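Local atomic coordinates of putative NADH-depentdent flavin oxidoreductase (Cupriavidus metallidurans, PDB entry 5OCS), a protein that binds FMN and probably oxidises NADPH, as an ene-reductase of the Old Yellow Enzyme family. Residues A59-E63 and K155-F160; G105-E111 and R126-A132. All coordinates share one frame; numbering follows the deposited sequence.

In the fold
Both contacts lie on one side of the eight-stranded TIM barrel of this Old Yellow Enzyme. Contact 1 ties the loop after strand 52-59 to helix 150-169, which leads into strand 175-179. Contact 2 folds the long excursion after strand 96-102 back on itself. In sequence, contact 2 falls between the two segments of contact 1. Their centres are about 13 Å apart, and they meet where Trp128 NE1 probably donates a hydrogen bond to Glu63 O, at 2.9 Å. The FMN site is near: the side chain of Phe160 is about 8 Å from that of Gln100, and the side chain of Ala108 about 11 Å from that of Ala57; both partners are FMN-binding residues.

Contact 1 (A59-E63 and K155-F160); sequences AVSPE and KIRDDF
Lys155 NZ donates to Glu63 OE2 at 2.7 Å, the salt bridge that joins the two segments. The same ammonium group donates to Asp159 OD2, one helical turn on, at 2.6 Å. Each carboxylate oxygen receives it through its syn lone pair. Glu63 and Lys155 approach from opposite directions. The lysine chain runs extended from CB to CE and bends only at its last torsion (chi4 -70°), which turns NZ in between the two acids. Glu63 is bent at its second torsion, which helps to bring its carboxylate back toward the helix.

Two waters extend the polar layer. One donates to both Val60 O and Asp159 O, so it links the loop backbone to the helix backbone. The other donates to Asp159 OD2 and is hydrogen-bonded to Ser61 OG. OD2 therefore accepts from both an ammonium group and a water. Ser61 CB packs against this oxygen at 3.5 Å.

The apolar part of the contact is formed by Val60 and Phe160. Val60 CG1 sits over the centre of the Phe160 ring, 3.7 Å from the centroid and 10° off the normal, a CH-pi contact. Val60 CG2 lies toward the CD2-CE2 side of the same ring. Val214 and Val218 of helix 204-221 also pack on Phe160.

The contact thus joins a loop after one barrel strand to a helix on the outside of the barrel. Glu63 OE2 and Asp159 OD2 are 4.3 Å apart, and the shared positive charge of Lys155 probably offsets their repulsion.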
loop_
_atom_site.group_PDB
_atom_site.type_symbol
_atom_site.label_atom_id
_atom_site.label_comp_id
_atom_site.label_asym_id
_atom_site.label_seq_id
_atom_site.Cartn_x
_atom_site.Cartn_y
_atom_site.Cartn_z
ATOM N N ALA D 59 16.934 -15.823 -0.809
ATOM C CA ALA D 59 18.121 -16.648 -0.586
ATOM C C ALA D 59 17.790 -18.127 -0.683
ATOM O O ALA D 59 16.813 -18.609 -0.090
ATOM C CB ALA D 59 18.737 -16.324 0.770
ATOM N N VAL D 60 18.617 -18.851 -1.437
ATOM C CA VAL D 60 18.516 -20.290 -1.546
ATOM C C VAL D 60 19.108 -21.049 -0.336
ATOM O O VAL D 60 18.896 -22.255 -0.219
ATOM C CB VAL D 60 19.084 -20.810 -2.911
ATOM C CG1 VAL D 60 18.367 -20.124 -4.081
ATOM C CG2 VAL D 60 20.607 -20.597 -3.008
ATOM N N SER D 61 19.806 -20.353 0.546
ATOM C CA SER D 61 20.396 -20.953 1.747
ATOM C C SER D 61 20.687 -19.814 2.656
ATOM O O SER D 61 20.812 -18.678 2.209
ATOM C CB SER D 61 21.695 -21.705 1.390
ATOM O OG SER D 61 22.690 -20.847 0.848
ATOM N N PRO D 62 20.850 -20.096 3.938
ATOM C CA PRO D 62 21.177 -18.989 4.842
ATOM C C PRO D 62 22.473 -18.283 4.463
ATOM O O PRO D 62 22.541 -17.074 4.541
ATOM C CB PRO D 62 21.397 -19.686 6.199
ATOM C CG PRO D 62 20.962 -21.087 6.047
ATOM C CD PRO D 62 20.626 -21.382 4.624
ATOM N N GLU D 63 23.496 -19.054 4.095
ATOM C CA GLU D 63 24.816 -18.502 3.698
ATOM C C GLU D 63 24.776 -17.660 2.432
ATOM O O GLU D 63 25.679 -16.869 2.185
ATOM C CB GLU D 63 25.924 -19.609 3.596
ATOM C CG GLU D 63 25.865 -20.620 2.450
ATOM C CD GLU D 63 25.013 -21.850 2.738
ATOM O OE1 GLU D 63 24.154 -21.802 3.640
ATOM O OE2 GLU D 63 25.184 -22.865 2.058
ATOM N N LYS D 155 26.039 -28.280 -3.613
ATOM C CA LYS D 155 25.103 -27.734 -2.628
ATOM C C LYS D 155 24.338 -26.553 -3.220
ATOM O O LYS D 155 23.107 -26.511 -3.171
ATOM C CB LYS D 155 25.790 -27.297 -1.339
ATOM C CG LYS D 155 24.833 -26.999 -0.207
ATOM C CD LYS D 155 25.472 -26.387 1.018
ATOM C CE LYS D 155 24.445 -26.119 2.090
ATOM N NZ LYS D 155 23.525 -25.009 1.707
ATOM N N ILE D 156 25.044 -25.622 -3.835
ATOM C CA ILE D 156 24.355 -24.464 -4.436
ATOM C C ILE D 156 23.350 -24.863 -5.522
ATOM O O ILE D 156 22.201 -24.375 -5.475
ATOM C CB ILE D 156 25.360 -23.408 -4.933
ATOM C CG1 ILE D 156 26.049 -22.793 -3.710
ATOM C CG2 ILE D 156 24.654 -22.331 -5.755
ATOM C CD1 ILE D 156 27.416 -22.220 -4.047
ATOM N N ARG D 157 23.749 -25.728 -6.478
ATOM C CA ARG D 157 22.819 -26.221 -7.483
ATOM C C ARG D 157 21.582 -26.805 -6.801
ATOM O O ARG D 157 20.448 -26.440 -7.145
ATOM C CB ARG D 157 23.395 -27.306 -8.414
ATOM C CG ARG D 157 24.629 -26.926 -9.218
ATOM C CD ARG D 157 25.018 -27.984 -10.265
ATOM N NE ARG D 157 26.370 -27.695 -10.765
ATOM C CZ ARG D 157 27.507 -28.102 -10.195
ATOM N NH1 ARG D 157 27.474 -28.895 -9.128
ATOM N NH2 ARG D 157 28.699 -27.732 -10.724
ATOM N N ASP D 158 21.810 -27.697 -5.836
ATOM C CA ASP D 158 20.706 -28.395 -5.218
ATOM C C ASP D 158 19.828 -27.431 -4.417
ATOM O O ASP D 158 18.632 -27.656 -4.333
ATOM C CB ASP D 158 21.189 -29.512 -4.322
ATOM C CG ASP D 158 21.812 -30.649 -5.092
ATOM O OD1 ASP D 158 21.608 -30.791 -6.337
ATOM O OD2 ASP D 158 22.539 -31.372 -4.431
ATOM N N ASP D 159 20.430 -26.400 -3.826
ATOM C CA ASP D 159 19.687 -25.388 -3.038
ATOM C C ASP D 159 18.786 -24.548 -3.970
ATOM O O ASP D 159 17.622 -24.267 -3.633
ATOM C CB ASP D 159 20.623 -24.469 -2.253
ATOM C CG ASP D 159 21.324 -25.165 -1.107
ATOM O OD1 ASP D 159 20.913 -26.291 -0.710
ATOM O OD2 ASP D 159 22.271 -24.567 -0.568
ATOM N N PHE D 160 19.302 -24.171 -5.134
ATOM C CA PHE D 160 18.479 -23.507 -6.139
ATOM C C PHE D 160 17.274 -24.372 -6.550
ATOM O O PHE D 160 16.149 -23.885 -6.676
ATOM C CB PHE D 160 19.286 -23.091 -7.354
ATOM C CG PHE D 160 19.856 -21.698 -7.260
ATOM C CD1 PHE D 160 19.111 -20.600 -7.694
ATOM C CD2 PHE D 160 21.151 -21.468 -6.736
ATOM C CE1 PHE D 160 19.619 -19.294 -7.606
ATOM C CE2 PHE D 160 21.674 -20.171 -6.672
ATOM C CZ PHE D 160 20.895 -19.078 -7.085
HETATM O O HOH W 1 17.114 -24.289 -0.858
HETATM O O HOH W 2 23.550 -22.253 -1.320
#

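Contact 2 (G105-E111 and R126-A132); sequences GRKASSE and RGWQTFA
Gly105-Glu111 and Arg126-Ala132 run past each other in opposite directions, with Gly105 beside Ala132 and Ser109 beside Gly127. They belong to the excursion after the third strand of the TIM barrel. No direct backbone-to-backbone hydrogen bond joins them. One water instead donates to Gly105 O and accepts from Phe131 N. Gly105 has a positive phi, a backbone shape that favours glycine, and Ala108 N bonds back to Gly105 O, closing a tight turn.

Ser109 makes the central side-chain contact. Its OG lies anti to its own backbone N (chi1 -173°) and accepts from Trp128 N at 2.9 Å. The same hydroxyl is hydrogen-bonded to Ile120 O. Ser109 also covers one face of the Trp128 indole: CA stands 3.6 Å from the centroid of the six-membered ring, a CH-pi contact, and CB lies over the centre of the ring system. The indole NE1 is held by Glu63 O. Ala108 CB packs against Thr130 CG2 at 3.7 Å. Arg106 CB meets Ala132 CB, while the guanidinium of Arg106 bonds to Val136 O.

At the other end, the chains of Glu111 and Arg126 cross at about a right angle, but their charged groups are only 24° from coplanar. In this salt bridge the guanidinium grips the carboxylate end-on. NH1 reaches OE1 on its syn side, somewhat out of the carboxylate plane, at 2.9 Å. NH2 reaches the syn lone pair of OE2 at 2.8 Å in a nearly straight bond (170°).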
loop_
_atom_site.group_PDB
_atom_site.type_symbol
_atom_site.label_atom_id
_atom_site.label_comp_id
_atom_site.label_asym_id
_atom_site.label_seq_id
_atom_site.Cartn_x
_atom_site.Cartn_y
_atom_site.Cartn_z
ATOM N N GLY D 105 26.949 -14.836 -2.707
ATOM C CA GLY D 105 28.320 -15.237 -2.960
ATOM C C GLY D 105 29.187 -14.467 -1.987
ATOM O O GLY D 105 28.864 -14.363 -0.808
ATOM N N ARG D 106 30.287 -13.894 -2.482
ATOM C CA ARG D 106 31.171 -13.128 -1.621
ATOM C C ARG D 106 30.587 -11.875 -1.033
ATOM O O ARG D 106 31.208 -11.302 -0.158
ATOM C CB ARG D 106 32.491 -12.777 -2.321
ATOM C CG ARG D 106 32.348 -11.663 -3.344
ATOM C CD ARG D 106 33.564 -11.652 -4.240
ATOM N NE ARG D 106 33.524 -10.602 -5.248
ATOM C CZ ARG D 106 34.607 -10.095 -5.861
ATOM N NH1 ARG D 106 35.843 -10.505 -5.513
ATOM N NH2 ARG D 106 34.439 -9.135 -6.793
ATOM N N LYS D 107 29.440 -11.412 -1.533
ATOM C CA LYS D 107 28.784 -10.227 -1.003
ATOM C C LYS D 107 27.811 -10.531 0.147
ATOM O O LYS D 107 27.165 -9.605 0.699
ATOM C CB LYS D 107 28.042 -9.528 -2.123
ATOM C CG LYS D 107 28.945 -8.844 -3.131
ATOM C CD LYS D 107 28.025 -8.154 -4.139
ATOM C CE LYS D 107 28.697 -7.019 -4.833
ATOM N NZ LYS D 107 27.693 -6.184 -5.562
ATOM N N ALA D 108 27.714 -11.803 0.518
ATOM C CA ALA D 108 26.888 -12.230 1.643
ATOM C C ALA D 108 27.401 -11.713 2.985
ATOM O O ALA D 108 28.453 -11.050 3.051
ATOM C CB ALA D 108 26.773 -13.748 1.644
ATOM N N SER D 109 26.616 -11.948 4.033
ATOM C CA SER D 109 27.006 -11.637 5.393
ATOM C C SER D 109 27.303 -10.150 5.521
ATOM O O SER D 109 28.362 -9.749 6.052
ATOM C CB SER D 109 28.215 -12.510 5.808
ATOM O OG SER D 109 28.502 -12.329 7.172
ATOM N N SER D 110 26.401 -9.321 4.976
ATOM C CA SER D 110 26.541 -7.864 5.010
ATOM C C SER D 110 25.364 -7.208 5.760
ATOM O O SER D 110 24.340 -7.830 6.040
ATOM C CB SER D 110 26.602 -7.306 3.610
ATOM O OG SER D 110 27.743 -7.809 2.937
ATOM N N GLU D 111 25.549 -5.942 6.098
ATOM C CA GLU D 111 24.535 -5.165 6.819
ATOM C C GLU D 111 23.536 -4.626 5.815
ATOM O O GLU D 111 23.857 -4.460 4.633
ATOM C CB GLU D 111 25.182 -3.983 7.568
ATOM C CG GLU D 111 26.142 -4.376 8.676
ATOM C CD GLU D 111 25.464 -4.920 9.944
ATOM O OE1 GLU D 111 24.261 -5.262 9.961
ATOM O OE2 GLU D 111 26.154 -5.089 10.958
ATOM N N ARG D 126 25.939 -12.396 14.162
ATOM C CA ARG D 126 25.154 -12.425 12.910
ATOM C C ARG D 126 25.946 -12.727 11.643
ATOM O O ARG D 126 25.328 -12.982 10.635
ATOM C CB ARG D 126 24.314 -11.132 12.714
ATOM C CG ARG D 126 23.353 -10.821 13.879
ATOM C CD ARG D 126 22.700 -9.436 13.758
ATOM N NE ARG D 126 23.765 -8.449 13.750
ATOM C CZ ARG D 126 24.077 -7.606 12.761
ATOM N NH1 ARG D 126 23.348 -7.492 11.658
ATOM N NH2 ARG D 126 25.143 -6.839 12.902
ATOM N N GLY D 127 27.285 -12.738 11.700
ATOM C CA GLY D 127 28.128 -12.908 10.523
ATOM C C GLY D 127 28.319 -14.362 10.155
ATOM O O GLY D 127 28.042 -15.257 10.950
ATOM N N TRP D 128 28.781 -14.601 8.935
ATOM C CA TRP D 128 29.080 -15.967 8.481
ATOM C C TRP D 128 30.083 -16.046 7.375
ATOM O O TRP D 128 30.325 -15.072 6.667
ATOM C CB TRP D 128 27.815 -16.712 8.076
ATOM C CG TRP D 128 27.078 -16.175 6.851
ATOM C CD1 TRP D 128 27.315 -16.490 5.559
ATOM C CD2 TRP D 128 25.996 -15.235 6.842
ATOM N NE1 TRP D 128 26.439 -15.830 4.734
ATOM C CE2 TRP D 128 25.612 -15.058 5.502
ATOM C CE3 TRP D 128 25.274 -14.570 7.844
ATOM C CZ2 TRP D 128 24.547 -14.238 5.147
ATOM C CZ3 TRP D 128 24.239 -13.728 7.472
ATOM C CH2 TRP D 128 23.872 -13.594 6.144
ATOM N N GLN D 129 30.701 -17.222 7.238
ATOM C CA GLN D 129 31.645 -17.451 6.142
ATOM C C GLN D 129 30.923 -17.450 4.778
ATOM O O GLN D 129 29.907 -18.147 4.612
ATOM C CB GLN D 129 32.392 -18.775 6.311
ATOM C CG GLN D 129 33.488 -18.955 5.243
ATOM C CD GLN D 129 34.572 -17.874 5.373
ATOM O OE1 GLN D 129 35.262 -17.821 6.388
ATOM N NE2 GLN D 129 34.685 -16.967 4.369
ATOM N N THR D 130 31.460 -16.668 3.832
ATOM C CA THR D 130 30.892 -16.512 2.483
ATOM C C THR D 130 31.634 -17.416 1.498
ATOM O O THR D 130 32.747 -17.875 1.778
ATOM C CB THR D 130 30.958 -15.037 2.044
ATOM O OG1 THR D 130 32.339 -14.613 1.972
ATOM C CG2 THR D 130 30.195 -14.180 3.034
ATOM N N PHE D 131 31.012 -17.665 0.359
ATOM C CA PHE D 131 31.509 -18.561 -0.656
ATOM C C PHE D 131 31.489 -17.868 -2.006
ATOM O O PHE D 131 30.620 -17.000 -2.277
ATOM C CB PHE D 131 30.640 -19.841 -0.682
ATOM C CG PHE D 131 30.711 -20.602 0.610
ATOM C CD1 PHE D 131 31.827 -21.393 0.891
ATOM C CD2 PHE D 131 29.769 -20.407 1.611
ATOM C CE1 PHE D 131 31.944 -22.047 2.117
ATOM C CE2 PHE D 131 29.872 -21.055 2.839
ATOM C CZ PHE D 131 30.966 -21.881 3.096
ATOM N N ALA D 132 32.415 -18.272 -2.864
ATOM C CA ALA D 132 32.625 -17.624 -4.152
ATOM C C ALA D 132 33.398 -18.507 -5.109
ATOM O O ALA D 132 33.976 -19.546 -4.697
ATOM C CB ALA D 132 33.388 -16.310 -3.941
HETATM O O HOH W 3 28.147 -16.767 0.431
HETATM O O HOH W 4 33.878 -12.070 1.097
#